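Local coordinates for oxidoreductase, short chain dehydrogenase/reductase family protein (Collinsella aerofaciens, PDB 5FYD), which reduces the 7-oxo group of 7-oxolithocholate with NADPH to give ursodeoxycholate, a reversible 7beta-hydroxysteroid dehydrogenase reaction, at residues G11-A16 with M85-Y90; I28-M33 with E54-E59; N34-G39 with K61-D66. All coordinates share one frame; numbering follows the deposited sequence.

Interaction 1: residues G11-A16 with M85-Y90; sequences GLILGA and MGFMSY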
ATOM      1  N   GLY A  11     -23.813 -14.624  -9.860  1.00 12.46           N
ATOM      2  CA  GLY A  11     -22.370 -14.812  -9.691  1.00 12.15           C
ATOM      3  C   GLY A  11     -21.937 -14.283  -8.341  1.00 11.87           C
ATOM      4  O   GLY A  11     -22.491 -13.309  -7.837  1.00 13.14           O
ATOM      5  N   LEU A  12     -20.942 -14.939  -7.760  1.00 10.99           N
ATOM      6  CA  LEU A  12     -20.490 -14.689  -6.407  1.00 11.02           C
ATOM      7  C   LEU A  12     -19.067 -14.219  -6.481  1.00 11.47           C
ATOM      8  O   LEU A  12     -18.177 -14.970  -6.928  1.00 11.29           O
ATOM      9  CB  LEU A  12     -20.579 -15.988  -5.614  1.00 11.42           C
ATOM     10  CG  LEU A  12     -20.017 -16.044  -4.209  1.00 11.56           C
ATOM     11  CD1 LEU A  12     -20.659 -15.012  -3.305  1.00 12.19           C
ATOM     12  CD2 LEU A  12     -20.208 -17.423  -3.643  1.00 11.55           C
ATOM     13  N   ILE A  13     -18.827 -12.991  -6.044  1.00 10.78           N
ATOM     14  CA  ILE A  13     -17.493 -12.453  -5.993  1.00 11.18           C
ATOM     15  C   ILE A  13     -17.051 -12.371  -4.537  1.00 11.14           C
ATOM     16  O   ILE A  13     -17.587 -11.576  -3.747  1.00 10.52           O
ATOM     17  CB  ILE A  13     -17.411 -11.055  -6.650  1.00 11.58           C
ATOM     18  CG1 ILE A  13     -18.052 -11.080  -8.060  1.00 11.92           C
ATOM     19  CG2 ILE A  13     -15.972 -10.551  -6.677  1.00 11.79           C
ATOM     20  CD1 ILE A  13     -17.553 -12.173  -8.982  1.00 12.28           C
ATOM     21  N   LEU A  14     -16.055 -13.180  -4.199  1.00 11.25           N
ATOM     22  CA  LEU A  14     -15.561 -13.288  -2.823  1.00 11.43           C
ATOM     23  C   LEU A  14     -14.337 -12.384  -2.679  1.00 11.88           C
ATOM     24  O   LEU A  14     -13.203 -12.765  -3.030  1.00 11.41           O
ATOM     25  CB  LEU A  14     -15.253 -14.742  -2.481  1.00 11.95           C
ATOM     26  CG  LEU A  14     -16.495 -15.623  -2.603  1.00 12.47           C
ATOM     27  CD1 LEU A  14     -16.193 -17.066  -2.952  1.00 12.07           C
ATOM     28  CD2 LEU A  14     -17.308 -15.486  -1.316  1.00 12.88           C
ATOM     29  N   GLY A  15     -14.574 -11.165  -2.187  1.00 12.07           N
ATOM     30  CA  GLY A  15     -13.560 -10.129  -2.096  1.00 13.20           C
ATOM     31  C   GLY A  15     -13.837  -9.065  -3.133  1.00 14.17           C
ATOM     32  O   GLY A  15     -13.051  -8.883  -4.058  1.00 15.53           O
ATOM     33  N   ALA A  16     -14.943  -8.341  -2.957  1.00 14.85           N
ATOM     34  CA  ALA A  16     -15.550  -7.582  -4.042  1.00 16.59           C
ATOM     35  C   ALA A  16     -15.233  -6.092  -4.107  1.00 18.87           C
ATOM     36  O   ALA A  16     -15.603  -5.460  -5.086  1.00 20.56           O
ATOM     37  CB  ALA A  16     -17.049  -7.764  -3.999  1.00 15.80           C
ATOM     38  N   MET A  85     -27.058 -20.436  -9.033  1.00 14.34           N
ATOM     39  CA  MET A  85     -25.656 -19.982  -9.063  1.00 14.03           C
ATOM     40  C   MET A  85     -25.014 -20.362 -10.394  1.00 13.56           C
ATOM     41  O   MET A  85     -25.122 -21.513 -10.858  1.00 14.53           O
ATOM     42  CB  MET A  85     -24.855 -20.600  -7.913  1.00 13.72           C
ATOM     43  CG  MET A  85     -25.378 -20.249  -6.520  1.00 14.21           C
ATOM     44  SD  MET A  85     -25.421 -18.486  -6.200  1.00 14.97           S
ATOM     45  CE  MET A  85     -23.714 -17.979  -6.447  1.00 14.70           C
ATOM     46  N   GLY A  86     -24.357 -19.389 -11.013  1.00 12.12           N
ATOM     47  CA  GLY A  86     -23.607 -19.637 -12.258  1.00 11.74           C
ATOM     48  C   GLY A  86     -22.104 -19.407 -12.200  1.00 11.36           C
ATOM     49  O   GLY A  86     -21.366 -19.941 -13.037  1.00 10.51           O
ATOM     50  N   PHE A  87     -21.641 -18.618 -11.230  1.00 10.78           N
ATOM     51  CA  PHE A  87     -20.252 -18.168 -11.232  1.00 10.60           C
ATOM     52  C   PHE A  87     -19.738 -17.955  -9.830  1.00 10.23           C
ATOM     53  O   PHE A  87     -20.476 -17.495  -8.970  1.00  9.64           O
ATOM     54  CB  PHE A  87     -20.118 -16.850 -12.005  1.00 10.50           C
ATOM     55  CG  PHE A  87     -18.722 -16.338 -12.091  1.00 10.44           C
ATOM     56  CD1 PHE A  87     -17.838 -16.866 -13.029  1.00 11.32           C
ATOM     57  CD2 PHE A  87     -18.285 -15.313 -11.269  1.00 10.54           C
ATOM     58  CE1 PHE A  87     -16.534 -16.403 -13.116  1.00 11.30           C
ATOM     59  CE2 PHE A  87     -16.987 -14.836 -11.363  1.00 11.45           C
ATOM     60  CZ  PHE A  87     -16.108 -15.374 -12.292  1.00 11.20           C
ATOM     61  N   MET A  88     -18.476 -18.302  -9.618  1.00 10.72           N
ATOM     62  CA  MET A  88     -17.769 -17.935  -8.392  1.00 11.88           C
ATOM     63  C   MET A  88     -16.369 -17.457  -8.737  1.00 11.39           C
ATOM     64  O   MET A  88     -15.720 -18.024  -9.613  1.00 11.39           O
ATOM     65  CB  MET A  88     -17.675 -19.120  -7.414  1.00 13.12           C
ATOM     66  CG  MET A  88     -17.108 -18.775  -6.036  1.00 15.87           C
ATOM     67  SD  MET A  88     -16.460 -20.227  -5.140  1.00 19.67           S
ATOM     68  CE  MET A  88     -14.816 -20.317  -5.788  1.00 20.32           C
ATOM     69  N   SER A  89     -15.915 -16.410  -8.054  1.00 10.58           N
ATOM     70  CA  SER A  89     -14.497 -16.022  -8.089  1.00 10.29           C
ATOM     71  C   SER A  89     -14.004 -15.784  -6.674  1.00 10.63           C
ATOM     72  O   SER A  89     -14.601 -14.980  -5.958  1.00 10.62           O
ATOM     73  CB  SER A  89     -14.249 -14.757  -8.911  1.00 10.43           C
ATOM     74  OG  SER A  89     -12.895 -14.387  -8.869  1.00 10.68           O
ATOM     75  N   TYR A  90     -12.905 -16.447  -6.303  1.00 10.64           N
ATOM     76  CA  TYR A  90     -12.221 -16.150  -5.058  1.00 11.14           C
ATOM     77  C   TYR A  90     -11.089 -15.165  -5.325  1.00 11.92           C
ATOM     78  O   TYR A  90     -10.109 -15.513  -5.993  1.00 12.26           O
ATOM     79  CB  TYR A  90     -11.704 -17.407  -4.377  1.00 11.15           C
ATOM     80  CG  TYR A  90     -11.464 -17.173  -2.909  1.00 11.04           C
ATOM     81  CD1 TYR A  90     -12.520 -17.271  -2.021  1.00 11.00           C
ATOM     82  CD2 TYR A  90     -10.229 -16.826  -2.415  1.00 10.90           C
ATOM     83  CE1 TYR A  90     -12.365 -17.060  -0.678  1.00 11.48           C
ATOM     84  CE2 TYR A  90     -10.049 -16.603  -1.059  1.00 10.91           C
ATOM     85  CZ  TYR A  90     -11.133 -16.717  -0.182  1.00 10.96           C
ATOM     86  OH  TYR A  90     -11.010 -16.499   1.193  1.00 11.27           O
TER

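Interaction 2: residues I28-M33 with E54-E59; sequences IAAGGM and ETYGVE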
ATOM      1  N   ILE A  28     -19.302  -9.426 -14.685  1.00 13.37           N
ATOM      2  CA  ILE A  28     -20.425 -10.354 -14.671  1.00 12.66           C
ATOM      3  C   ILE A  28     -21.781  -9.633 -14.783  1.00 12.96           C
ATOM      4  O   ILE A  28     -22.693 -10.140 -15.418  1.00 12.65           O
ATOM      5  CB  ILE A  28     -20.386 -11.391 -13.514  1.00 13.09           C
ATOM      6  CG1 ILE A  28     -20.638 -10.745 -12.162  1.00 13.12           C
ATOM      7  CG2 ILE A  28     -19.068 -12.187 -13.538  1.00 12.93           C
ATOM      8  CD1 ILE A  28     -20.913 -11.777 -11.089  1.00 13.71           C
ATOM      9  N   ALA A  29     -21.877  -8.433 -14.212  1.00 12.55           N
ATOM     10  CA  ALA A  29     -23.077  -7.623 -14.351  1.00 12.27           C
ATOM     11  C   ALA A  29     -23.281  -7.209 -15.805  1.00 12.38           C
ATOM     12  O   ALA A  29     -24.396  -7.313 -16.320  1.00 13.28           O
ATOM     13  CB  ALA A  29     -23.001  -6.420 -13.451  1.00 12.49           C
ATOM     14  N   ALA A  30     -22.209  -6.779 -16.468  1.00 13.46           N
ATOM     15  CA  ALA A  30     -22.258  -6.483 -17.914  1.00 14.34           C
ATOM     16  C   ALA A  30     -22.675  -7.707 -18.727  1.00 15.32           C
ATOM     17  O   ALA A  30     -23.346  -7.594 -19.769  1.00 16.94           O
ATOM     18  CB  ALA A  30     -20.914  -5.979 -18.392  1.00 14.70           C
ATOM     19  N   GLY A  31     -22.271  -8.887 -18.256  1.00 15.20           N
ATOM     20  CA  GLY A  31     -22.701 -10.148 -18.822  1.00 15.56           C
ATOM     21  C   GLY A  31     -24.074 -10.641 -18.396  1.00 15.59           C
ATOM     22  O   GLY A  31     -24.436 -11.778 -18.686  1.00 16.27           O
ATOM     23  N   GLY A  32     -24.833  -9.789 -17.702  1.00 14.74           N
ATOM     24  CA  GLY A  32     -26.205 -10.062 -17.318  1.00 14.53           C
ATOM     25  C   GLY A  32     -26.439 -10.793 -16.009  1.00 13.84           C
ATOM     26  O   GLY A  32     -27.591 -11.062 -15.672  1.00 13.57           O
ATOM     27  N   MET A  33     -25.386 -11.126 -15.271  1.00 13.19           N
ATOM     28  CA  MET A  33     -25.568 -11.859 -14.015  1.00 13.37           C
ATOM     29  C   MET A  33     -25.889 -10.923 -12.873  1.00 12.30           C
ATOM     30  O   MET A  33     -25.362  -9.812 -12.786  1.00 11.29           O
ATOM     31  CB  MET A  33     -24.323 -12.647 -13.605  1.00 14.76           C
ATOM     32  CG  MET A  33     -23.937 -13.745 -14.566  1.00 16.26           C
ATOM     33  SD  MET A  33     -22.579 -14.721 -13.837  1.00 17.96           S
ATOM     34  CE  MET A  33     -23.386 -16.272 -13.642  1.00 19.97           C
ATOM     35  N   GLU A  54     -27.527   0.567 -10.651  1.00 15.46           N
ATOM     36  CA  GLU A  54     -27.827   1.754 -11.470  1.00 18.32           C
ATOM     37  C   GLU A  54     -27.189   1.690 -12.872  1.00 16.99           C
ATOM     38  O   GLU A  54     -27.798   2.102 -13.857  1.00 16.22           O
ATOM     39  CB  GLU A  54     -27.390   3.032 -10.736  1.00 21.96           C
ATOM     40  CG  GLU A  54     -28.214   4.247 -11.088  1.00 27.81           C
ATOM     41  CD  GLU A  54     -29.645   4.126 -10.566  1.00 30.94           C
ATOM     42  OE1 GLU A  54     -29.873   4.011  -9.330  1.00 37.10           O
ATOM     43  OE2 GLU A  54     -30.550   4.108 -11.413  1.00 33.68           O
ATOM     44  N   THR A  55     -26.000   1.115 -12.959  1.00 15.15           N
ATOM     45  CA  THR A  55     -25.283   1.006 -14.218  1.00 14.99           C
ATOM     46  C   THR A  55     -25.753  -0.155 -15.093  1.00 14.81           C
ATOM     47  O   THR A  55     -25.862  -0.005 -16.326  1.00 15.71           O
ATOM     48  CB  THR A  55     -23.768   0.869 -13.935  1.00 15.70           C
ATOM     49  OG1 THR A  55     -23.357   1.984 -13.143  1.00 16.88           O
ATOM     50  CG2 THR A  55     -22.959   0.831 -15.231  1.00 15.93           C
ATOM     51  N   TYR A  56     -25.992  -1.311 -14.474  1.00 13.65           N
ATOM     52  CA  TYR A  56     -26.223  -2.570 -15.207  1.00 13.43           C
ATOM     53  C   TYR A  56     -27.629  -3.137 -15.143  1.00 13.84           C
ATOM     54  O   TYR A  56     -27.973  -3.987 -15.953  1.00 13.53           O
ATOM     55  CB  TYR A  56     -25.229  -3.643 -14.787  1.00 13.81           C
ATOM     56  CG  TYR A  56     -23.794  -3.225 -15.042  1.00 14.93           C
ATOM     57  CD1 TYR A  56     -23.271  -3.235 -16.324  1.00 15.70           C
ATOM     58  CD2 TYR A  56     -22.981  -2.790 -14.005  1.00 15.46           C
ATOM     59  CE1 TYR A  56     -21.969  -2.843 -16.565  1.00 16.32           C
ATOM     60  CE2 TYR A  56     -21.681  -2.402 -14.249  1.00 16.23           C
ATOM     61  CZ  TYR A  56     -21.187  -2.433 -15.533  1.00 16.99           C
ATOM     62  OH  TYR A  56     -19.886  -2.037 -15.771  1.00 19.04           O
ATOM     63  N   GLY A  57     -28.446  -2.673 -14.200  1.00 13.72           N
ATOM     64  CA  GLY A  57     -29.820  -3.155 -14.096  1.00 13.80           C
ATOM     65  C   GLY A  57     -29.913  -4.606 -13.658  1.00 13.71           C
ATOM     66  O   GLY A  57     -30.869  -5.305 -13.998  1.00 15.41           O
ATOM     67  N   VAL A  58     -28.917  -5.062 -12.909  1.00 12.70           N
ATOM     68  CA  VAL A  58     -28.959  -6.407 -12.331  1.00 12.28           C
ATOM     69  C   VAL A  58     -29.313  -6.306 -10.865  1.00 12.65           C
ATOM     70  O   VAL A  58     -29.204  -5.230 -10.253  1.00 13.00           O
ATOM     71  CB  VAL A  58     -27.638  -7.190 -12.545  1.00 12.16           C
ATOM     72  CG1 VAL A  58     -27.349  -7.301 -14.042  1.00 12.67           C
ATOM     73  CG2 VAL A  58     -26.469  -6.587 -11.795  1.00 12.37           C
ATOM     74  N   GLU A  59     -29.705  -7.435 -10.298  1.00 13.06           N
ATOM     75  CA  GLU A  59     -29.947  -7.518  -8.855  1.00 13.87           C
ATOM     76  C   GLU A  59     -28.619  -7.677  -8.131  1.00 13.16           C
ATOM     77  O   GLU A  59     -27.661  -8.233  -8.688  1.00 11.94           O
ATOM     78  CB  GLU A  59     -30.838  -8.700  -8.515  1.00 15.36           C
ATOM     79  CG  GLU A  59     -32.253  -8.600  -9.075  1.00 17.70           C
ATOM     80  CD  GLU A  59     -33.040  -9.847  -8.820  1.00 20.44           C
ATOM     81  OE1 GLU A  59     -32.960 -10.778  -9.635  1.00 24.50           O
ATOM     82  OE2 GLU A  59     -33.675  -9.943  -7.749  1.00 25.93           O
TER
HETATM   83  O   HOH W   1     -26.547  -6.032 -17.679  1.00 42.10           O

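Interaction 3: residues N34-G39 with K61-D66; sequences NVVMVG and KVVRAD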
ATOM      1  N   ASN A  34     -26.766 -11.399 -11.998  1.00 12.78           N
ATOM      2  CA  ASN A  34     -27.004 -10.743 -10.717  1.00 12.93           C
ATOM      3  C   ASN A  34     -25.782 -11.036  -9.852  1.00 13.19           C
ATOM      4  O   ASN A  34     -25.135 -12.049 -10.061  1.00 12.91           O
ATOM      5  CB  ASN A  34     -28.275 -11.276 -10.079  1.00 13.62           C
ATOM      6  CG  ASN A  34     -29.491 -11.078 -10.963  1.00 14.78           C
ATOM      7  OD1 ASN A  34     -29.741  -9.972 -11.475  1.00 13.68           O
ATOM      8  ND2 ASN A  34     -30.256 -12.138 -11.152  1.00 15.97           N
ATOM      9  N   VAL A  35     -25.469 -10.155  -8.908  1.00 12.72           N
ATOM     10  CA  VAL A  35     -24.155 -10.194  -8.257  1.00 12.59           C
ATOM     11  C   VAL A  35     -24.305 -10.329  -6.747  1.00 12.23           C
ATOM     12  O   VAL A  35     -24.936  -9.494  -6.119  1.00 11.65           O
ATOM     13  CB  VAL A  35     -23.356  -8.934  -8.579  1.00 12.44           C
ATOM     14  CG1 VAL A  35     -21.966  -9.007  -7.993  1.00 12.50           C
ATOM     15  CG2 VAL A  35     -23.268  -8.722 -10.087  1.00 12.44           C
ATOM     16  N   VAL A  36     -23.689 -11.371  -6.183  1.00 11.63           N
ATOM     17  CA  VAL A  36     -23.518 -11.479  -4.743  1.00 11.78           C
ATOM     18  C   VAL A  36     -22.110 -10.993  -4.496  1.00 12.63           C
ATOM     19  O   VAL A  36     -21.161 -11.594  -5.003  1.00 12.61           O
ATOM     20  CB  VAL A  36     -23.663 -12.930  -4.226  1.00 11.45           C
ATOM     21  CG1 VAL A  36     -23.620 -12.945  -2.716  1.00 11.64           C
ATOM     22  CG2 VAL A  36     -24.941 -13.557  -4.706  1.00 11.46           C
ATOM     23  N   MET A  37     -21.977  -9.915  -3.735  1.00 12.95           N
ATOM     24  CA  MET A  37     -20.684  -9.298  -3.469  1.00 13.69           C
ATOM     25  C   MET A  37     -20.368  -9.412  -1.987  1.00 13.46           C
ATOM     26  O   MET A  37     -21.211  -9.077  -1.131  1.00 13.96           O
ATOM     27  CB  MET A  37     -20.647  -7.832  -3.934  1.00 16.25           C
ATOM     28  CG  MET A  37     -21.687  -6.909  -3.356  1.00 18.56           C
ATOM     29  SD  MET A  37     -21.554  -5.303  -4.189  1.00 24.82           S
ATOM     30  CE  MET A  37     -22.240  -5.756  -5.757  1.00 18.84           C
ATOM     31  N   VAL A  38     -19.172  -9.929  -1.698  1.00 12.56           N
ATOM     32  CA  VAL A  38     -18.804 -10.291  -0.344  1.00 12.24           C
ATOM     33  C   VAL A  38     -17.489  -9.666   0.026  1.00 12.98           C
ATOM     34  O   VAL A  38     -16.520  -9.649  -0.773  1.00 11.96           O
ATOM     35  CB  VAL A  38     -18.680 -11.811  -0.179  1.00 12.41           C
ATOM     36  CG1 VAL A  38     -18.556 -12.178   1.299  1.00 12.69           C
ATOM     37  CG2 VAL A  38     -19.842 -12.545  -0.843  1.00 12.09           C
ATOM     38  N   GLY A  39     -17.448  -9.148   1.255  1.00 13.02           N
ATOM     39  CA  GLY A  39     -16.235  -8.551   1.784  1.00 14.92           C
ATOM     40  C   GLY A  39     -16.467  -7.999   3.168  1.00 15.77           C
ATOM     41  O   GLY A  39     -17.580  -8.019   3.659  1.00 13.94           O
ATOM     42  N   LYS A  61     -26.795  -8.588  -4.058  1.00 15.05           N
ATOM     43  CA  LYS A  61     -26.893  -8.996  -2.669  1.00 16.22           C
ATOM     44  C   LYS A  61     -25.554  -8.730  -2.029  1.00 16.52           C
ATOM     45  O   LYS A  61     -24.526  -9.141  -2.564  1.00 15.97           O
ATOM     46  CB  LYS A  61     -27.208 -10.482  -2.599  1.00 19.69           C
ATOM     47  CG  LYS A  61     -27.664 -10.968  -1.235  1.00 23.86           C
ATOM     48  CD  LYS A  61     -28.085 -12.430  -1.302  1.00 27.53           C
ATOM     49  CE  LYS A  61     -29.348 -12.682  -2.122  1.00 31.29           C
ATOM     50  NZ  LYS A  61     -30.577 -12.572  -1.282  1.00 35.94           N
ATOM     51  N   VAL A  62     -25.561  -8.033  -0.904  1.00 15.52           N
ATOM     52  CA  VAL A  62     -24.327  -7.666  -0.209  1.00 16.01           C
ATOM     53  C   VAL A  62     -24.212  -8.566   0.998  1.00 15.16           C
ATOM     54  O   VAL A  62     -25.180  -8.686   1.764  1.00 15.68           O
ATOM     55  CB  VAL A  62     -24.376  -6.195   0.240  1.00 16.45           C
ATOM     56  CG1 VAL A  62     -23.277  -5.888   1.261  1.00 16.78           C
ATOM     57  CG2 VAL A  62     -24.262  -5.289  -0.980  1.00 17.24           C
ATOM     58  N   VAL A  63     -23.042  -9.179   1.161  1.00 14.81           N
ATOM     59  CA  VAL A  63     -22.773 -10.067   2.283  1.00 14.87           C
ATOM     60  C   VAL A  63     -21.507  -9.551   2.981  1.00 15.00           C
ATOM     61  O   VAL A  63     -20.427  -9.520   2.392  1.00 13.83           O
ATOM     62  CB  VAL A  63     -22.605 -11.540   1.835  1.00 14.83           C
ATOM     63  CG1 VAL A  63     -22.359 -12.455   3.036  1.00 15.95           C
ATOM     64  CG2 VAL A  63     -23.792 -12.017   1.023  1.00 15.16           C
ATOM     65  N   ARG A  64     -21.642  -9.116   4.232  1.00 15.64           N
ATOM     66  CA  ARG A  64     -20.491  -8.746   5.013  1.00 18.04           C
ATOM     67  C   ARG A  64     -19.904 -10.011   5.622  1.00 17.35           C
ATOM     68  O   ARG A  64     -20.595 -10.729   6.344  1.00 16.00           O
ATOM     69  CB  ARG A  64     -20.843  -7.743   6.124  1.00 21.18           C
ATOM     70  CG  ARG A  64     -19.579  -7.105   6.684  1.00 26.22           C
ATOM     71  CD  ARG A  64     -19.602  -6.782   8.169  1.00 32.67           C
ATOM     72  NE  ARG A  64     -18.204  -6.650   8.635  1.00 39.26           N
ATOM     73  CZ  ARG A  64     -17.438  -7.638   9.131  1.00 40.88           C
ATOM     74  NH1 ARG A  64     -17.903  -8.879   9.304  1.00 42.07           N
ATOM     75  NH2 ARG A  64     -16.185  -7.371   9.497  1.00 43.13           N
ATOM     76  N   ALA A  65     -18.655 -10.317   5.266  1.00 16.32           N
ATOM     77  CA  ALA A  65     -17.912 -11.405   5.887  1.00 16.12           C
ATOM     78  C   ALA A  65     -16.429 -11.095   5.870  1.00 15.49           C
ATOM     79  O   ALA A  65     -15.915 -10.503   4.910  1.00 16.53           O
ATOM     80  CB  ALA A  65     -18.182 -12.733   5.197  1.00 16.33           C
ATOM     81  N   ASP A  66     -15.740 -11.494   6.939  1.00 13.95           N
ATOM     82  CA  ASP A  66     -14.302 -11.303   7.031  1.00 14.40           C
ATOM     83  C   ASP A  66     -13.698 -12.674   6.810  1.00 13.60           C
ATOM     84  O   ASP A  66     -13.859 -13.567   7.646  1.00 12.68           O
ATOM     85  CB  ASP A  66     -13.958 -10.740   8.410  1.00 15.29           C
ATOM     86  CG  ASP A  66     -12.484 -10.525   8.612  1.00 17.07           C
ATOM     87  OD1 ASP A  66     -11.646 -11.162   7.920  1.00 15.99           O
ATOM     88  OD2 ASP A  66     -12.157  -9.677   9.475  1.00 19.00           O
TER

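Interaction 1: residues G11-A16 with M85-Y90
G11 through L14 pair in register with F87 through Y90 as parallel strands, their axes 4.5 Å apart and 12° from parallel. These are neighbouring central strands of the Rossmann fold of short-chain dehydrogenases, where the strand order 3-2-1-4 places the first strand beside the fourth. The backbone ladder has three rungs: L12 N to F87 O, S89 N to L12 O, and L14 N to S89 O. They are not equivalent, since the first donor stands 42° out of the F87 carbonyl plane while the other two carbonyls point almost straight at their N-H groups.

On the face bearing L12, L14, M88 and Y90, packed against helix 105-132, L12 and M88 run side by side. L14 spans two partners: its CD1 lies 3.6 Å from M88 CG, and its CB touches Y90 CD1 at 3.8 Å. M85, bent at both chi2 and chi3, folds its methyl CE back to 3.8 Å from L12 CB. The polar end of Y90 is held elsewhere, by V114 O.

The other face carries G11, I13, F87 and S89, with helix 19-30 against I13 and S89. A side chain on G11 would be tight, because a CB there would lie only 3.3 Å from F87 CB. S89 OG bonds to I139 O in the next strand. I13 CG1 is anti to its carbonyl carbon (chi1 -51°), and the further bend at chi2 brings CD1 to the edge of the F87 ring, in the ring plane, 3.6 Å from CE2.

Interaction 2: residues I28-M33 with E54-E59
Y56, in the last turn of helix 42-56, lays its side chain against A29 and A30 at the end of helix 19-30. Its CG is anti to the carbonyl carbon (chi1 -60°), which sets the ring across that helix end. A29 CB approaches obliquely, 3.7 Å from Y56 CG, and A30 CB reaches Y56 CE1 at 3.8 Å. The backbone N of A30 lies over one ring face; the methyl CG2 of T55 covers the opposite one, 3.6 Å above the plane, so the ring is sandwiched. A serine in place of this tyrosine would probably strip the cover from A30 CB and from one side of A29 CB, and leave T55 CG2 without the face it packs on. Y56 O also faces the first segment across a water, which lies 3.0 Å from it and 2.8 Å from A29 O.

G57 then leaves the helix with positive phi, and the turn brings V58 back to the contact. V58 drives its whole isopropyl group against the M33 carbonyl, with CG1 closest at 3.4 Å from M33 O. That oxygen is buried with no hydrogen-bond partner in the model; what V58 sets against it is hydrocarbon. V58 CG2 touches A29 CB at 3.8 Å, making the alanine methyl a shared surface for Y56 and V58. The opposing backbone is shaped by a Schellman motif, in which G32 N, at positive phi, donates to A29 O and M33 N to I28 O.

E59 N bonds to N34 OD1 as the chain approaches strand 60-64. The contact joins the ends of two helices that flank the same side of the Rossmann sheet: I52 of helix 42-56 touches both A29 and V58, and V35 of strand 34-39 packs against A29.

Interaction 3: residues N34-G39 with K61-D66
V36, M37, V38 and G39 pair with K61, V62, V63 and R64 as parallel strands, joined by the beta-alpha-beta crossover through helix 42-56 at the edge of the Rossmann sheet. Five backbone hydrogen bonds alternate along them, from K61 N to V35 O through to A65 N to G39 O, and the segment axes diverge by only 16°.

Packing is densest on the face of V36, V38 and V63, which helix 72-80 covers. V63 and V38 lie side by side, with V38 CG2 4.0 Å from V63 CB, while V63 CG2 reaches V36 CG1 at 3.9 Å. V38 CG1, anti to the backbone N (chi1 -169°), points on to A65 CB.

The face of M37 and V62, against helix 42-56, has fewer contacts and is more open at V62, which is partly exposed, although V62 CG2 still lies 3.9 Å from M37 CG. At the margins the long chains leave the contact. K61 is directed away beyond its CB. The exposed R64 touches G39 O only through its aliphatic start, and its side chain comes within about 4 Å, at the nearest atoms, of that of R40, an NADP(+)-binding residue. D66, which binds NADP(+), comes next after A65.

The last rung is bent at its acceptor: A65 N sits 3.0 Å from G39 O but 56° out of that carbonyl's plane.

From the N terminus, strand 10-14 opens the loop that interaction 1 closes when strand 85-90 returns to its side. Both other contacts nest inside it. Helix 19-30 leads to the first half of interaction 2, strand 34-39 to the first half of interaction 3; then 54-59 completes interaction 2 before 61-66 completes interaction 3, so these two loops cross. Strand 34-39 is the shared element: G11 O lies 2.8 Å from V36 N, extending the sheet of interaction 1 into interaction 3, and E59 O lies 2.9 Å from V35 N. The helix ends of interaction 2 reach interaction 1 by packing, with M33 CE against G86 and F87.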